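Local coordinates for protein UDP-N-acetylglucosamine 2-epimerase (Listeria monocytogenes, PDB 3OT5) that probably catalyses the interconversion of UDP-N-acetylglucosamine and UDP-N-acetylmannosamine by epimerisation at C2 of the sugar, at residues Arg332-Lys342 / Met368-Gly376. Numbering follows the deposited sequence.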
# COMPACT_ATOMS: atom_id res chain seq x y z
N ARG A 332 -8.47 6.86 5.99
CA ARG A 332 -9.06 6.61 4.66
C ARG A 332 -10.53 7.03 4.56
O ARG A 332 -11.41 6.17 4.38
CB ARG A 332 -8.99 5.11 4.27
CG ARG A 332 -7.69 4.60 3.61
CD ARG A 332 -6.51 4.49 4.52
NE ARG A 332 -5.32 4.07 3.78
CZ ARG A 332 -4.12 3.90 4.32
NH1 ARG A 332 -3.94 4.11 5.63
NH2 ARG A 332 -3.09 3.52 3.57
N PRO A 333 -10.83 8.33 4.66
CA PRO A 333 -12.25 8.67 4.54
C PRO A 333 -12.79 8.50 3.10
O PRO A 333 -13.99 8.24 2.93
CB PRO A 333 -12.30 10.14 4.96
CG PRO A 333 -10.91 10.65 4.71
CD PRO A 333 -10.00 9.51 4.99
N GLU A 334 -11.91 8.61 2.10
CA GLU A 334 -12.34 8.46 0.69
C GLU A 334 -13.05 7.13 0.47
O GLU A 334 -14.17 7.08 -0.07
CB GLU A 334 -11.16 8.56 -0.29
CG GLU A 334 -10.35 9.88 -0.30
CD GLU A 334 -9.36 10.03 0.86
OE1 GLU A 334 -9.24 9.11 1.70
OE2 GLU A 334 -8.70 11.07 0.92
N GLY A 335 -12.40 6.05 0.90
CA GLY A 335 -12.97 4.71 0.77
C GLY A 335 -14.37 4.62 1.35
O GLY A 335 -15.25 3.96 0.78
N ILE A 336 -14.57 5.27 2.48
CA ILE A 336 -15.87 5.25 3.15
C ILE A 336 -16.90 6.01 2.32
O ILE A 336 -18.01 5.52 2.09
CB ILE A 336 -15.79 5.84 4.57
CG1 ILE A 336 -14.91 4.95 5.45
CG2 ILE A 336 -17.20 5.94 5.19
CD1 ILE A 336 -14.76 5.45 6.86
N GLU A 337 -16.52 7.20 1.87
CA GLU A 337 -17.40 8.04 1.06
C GLU A 337 -17.70 7.39 -0.29
O GLU A 337 -18.81 7.54 -0.82
CB GLU A 337 -16.77 9.43 0.89
CG GLU A 337 -16.64 10.20 2.20
CD GLU A 337 -15.88 11.51 2.09
OE1 GLU A 337 -15.11 11.69 1.12
OE2 GLU A 337 -16.04 12.36 2.99
N ALA A 338 -16.74 6.65 -0.83
CA ALA A 338 -16.92 5.97 -2.12
C ALA A 338 -17.81 4.75 -1.98
O ALA A 338 -18.57 4.42 -2.89
CB ALA A 338 -15.58 5.58 -2.73
N GLY A 339 -17.73 4.08 -0.84
CA GLY A 339 -18.55 2.89 -0.60
C GLY A 339 -17.78 1.59 -0.76
O GLY A 339 -18.36 0.51 -0.63
N THR A 340 -16.48 1.69 -1.04
CA THR A 340 -15.64 0.51 -1.19
C THR A 340 -15.28 -0.07 0.17
O THR A 340 -14.88 -1.23 0.27
CB THR A 340 -14.32 0.86 -1.89
OG1 THR A 340 -13.61 1.83 -1.10
CG2 THR A 340 -14.57 1.41 -3.28
N LEU A 341 -15.40 0.77 1.21
CA LEU A 341 -15.06 0.42 2.59
C LEU A 341 -16.17 0.76 3.58
O LEU A 341 -16.93 1.71 3.37
CB LEU A 341 -13.89 1.29 3.05
CG LEU A 341 -12.54 1.32 2.33
CD1 LEU A 341 -11.64 2.26 3.06
CD2 LEU A 341 -11.90 -0.05 2.27
N LYS A 342 -16.24 0.01 4.67
CA LYS A 342 -17.19 0.29 5.73
C LYS A 342 -16.48 0.31 7.08
O LYS A 342 -15.86 -0.68 7.47
CB LYS A 342 -18.37 -0.68 5.75
CG LYS A 342 -19.35 -0.45 4.60
CD LYS A 342 -20.70 -1.15 4.83
CE LYS A 342 -21.67 -0.83 3.69
NZ LYS A 342 -23.05 -1.36 3.92
N MET A 368 -20.74 -2.50 -3.19
CA MET A 368 -19.37 -2.21 -2.76
C MET A 368 -18.38 -2.75 -3.78
O MET A 368 -17.38 -2.09 -4.09
CB MET A 368 -19.09 -2.83 -1.40
CG MET A 368 -19.96 -2.30 -0.28
SD MET A 368 -19.47 -3.01 1.30
CE MET A 368 -17.79 -2.41 1.44
N ALA A 369 -18.67 -3.94 -4.30
CA ALA A 369 -17.81 -4.60 -5.28
C ALA A 369 -17.59 -3.77 -6.54
O ALA A 369 -16.52 -3.83 -7.15
CB ALA A 369 -18.37 -5.96 -5.63
N GLN A 370 -18.60 -3.00 -6.94
CA GLN A 370 -18.47 -2.18 -8.14
C GLN A 370 -18.19 -0.70 -7.86
O GLN A 370 -17.92 0.05 -8.79
CB GLN A 370 -19.68 -2.34 -9.08
CG GLN A 370 -19.78 -3.75 -9.67
CD GLN A 370 -20.82 -3.86 -10.77
OE1 GLN A 370 -21.25 -2.86 -11.36
NE2 GLN A 370 -21.21 -5.10 -11.08
N ALA A 371 -18.24 -0.28 -6.59
CA ALA A 371 -17.94 1.11 -6.24
C ALA A 371 -16.52 1.46 -6.69
O ALA A 371 -15.60 0.66 -6.53
CB ALA A 371 -18.08 1.32 -4.74
N ALA A 372 -16.36 2.66 -7.26
CA ALA A 372 -15.07 3.12 -7.77
C ALA A 372 -14.02 3.29 -6.68
O ALA A 372 -14.23 4.03 -5.71
CB ALA A 372 -15.24 4.45 -8.55
N ASN A 373 -12.89 2.63 -6.84
CA ASN A 373 -11.82 2.74 -5.85
C ASN A 373 -11.24 4.14 -5.91
O ASN A 373 -10.62 4.52 -6.90
CB ASN A 373 -10.73 1.70 -6.11
CG ASN A 373 -9.69 1.64 -4.98
OD1 ASN A 373 -9.81 2.33 -3.95
ND2 ASN A 373 -8.69 0.80 -5.16
N PRO A 374 -11.43 4.92 -4.84
CA PRO A 374 -10.92 6.29 -4.85
C PRO A 374 -9.42 6.39 -4.72
O PRO A 374 -8.87 7.47 -4.91
CB PRO A 374 -11.58 6.91 -3.62
CG PRO A 374 -11.76 5.79 -2.70
CD PRO A 374 -12.05 4.59 -3.54
N TYR A 375 -8.75 5.28 -4.41
CA TYR A 375 -7.29 5.30 -4.22
C TYR A 375 -6.49 4.95 -5.47
O TYR A 375 -5.25 4.97 -5.44
CB TYR A 375 -6.91 4.41 -3.05
CG TYR A 375 -7.61 4.86 -1.79
CD1 TYR A 375 -7.17 5.99 -1.11
CD2 TYR A 375 -8.70 4.18 -1.29
CE1 TYR A 375 -7.80 6.42 0.03
CE2 TYR A 375 -9.35 4.61 -0.13
CZ TYR A 375 -8.88 5.73 0.52
OH TYR A 375 -9.50 6.19 1.65
N GLY A 376 -7.19 4.64 -6.57
CA GLY A 376 -6.52 4.31 -7.82
C GLY A 376 -7.21 3.26 -8.68
O GLY A 376 -7.95 2.43 -8.17
O HOH W 1 -10.91 1.89 -1.40
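P374 packs on E334 and A338. Its ring lies along one side of the short helix 333-338, with P374 CG 3.7 Å from E334 CB and P374 CD 3.8 Å from A338 CB. Farther along, T340 CG2 packs on A371 CB at 3.8 Å, and the M368 thioether runs past the end of the helix. A bend at chi3 (62°) brings M368 CE to 3.4 Å from T340 O, while SD lies 3.9 Å from K342 CE. At the other end the Y375 ring crosses the E334 side chain at about a right angle, the carboxylate plane turned 68° from the ring. Y375 OH appears to donate to E334 OE1 and to accept from G335 N, although its modelled position is doubtful. The contact belongs to the second Rossmann-like domain of a GT-B-like fold: helix 333-338 precedes its edge strand, 341-343, and the chain leaving helix 362-370 runs back along helix 333-338, while M368, still in helix 362-370, reaches the start of the strand. Behind this first shell, a water links T340 OG1 (2.7 Å) to N373 OD1 (2.8 Å). The same OD1 accepts from Y375 N in an Asx turn, and N373 ND2 hydrogen-bonds to E314 O; the E314 carboxylate forms a salt bridge with R332 NE.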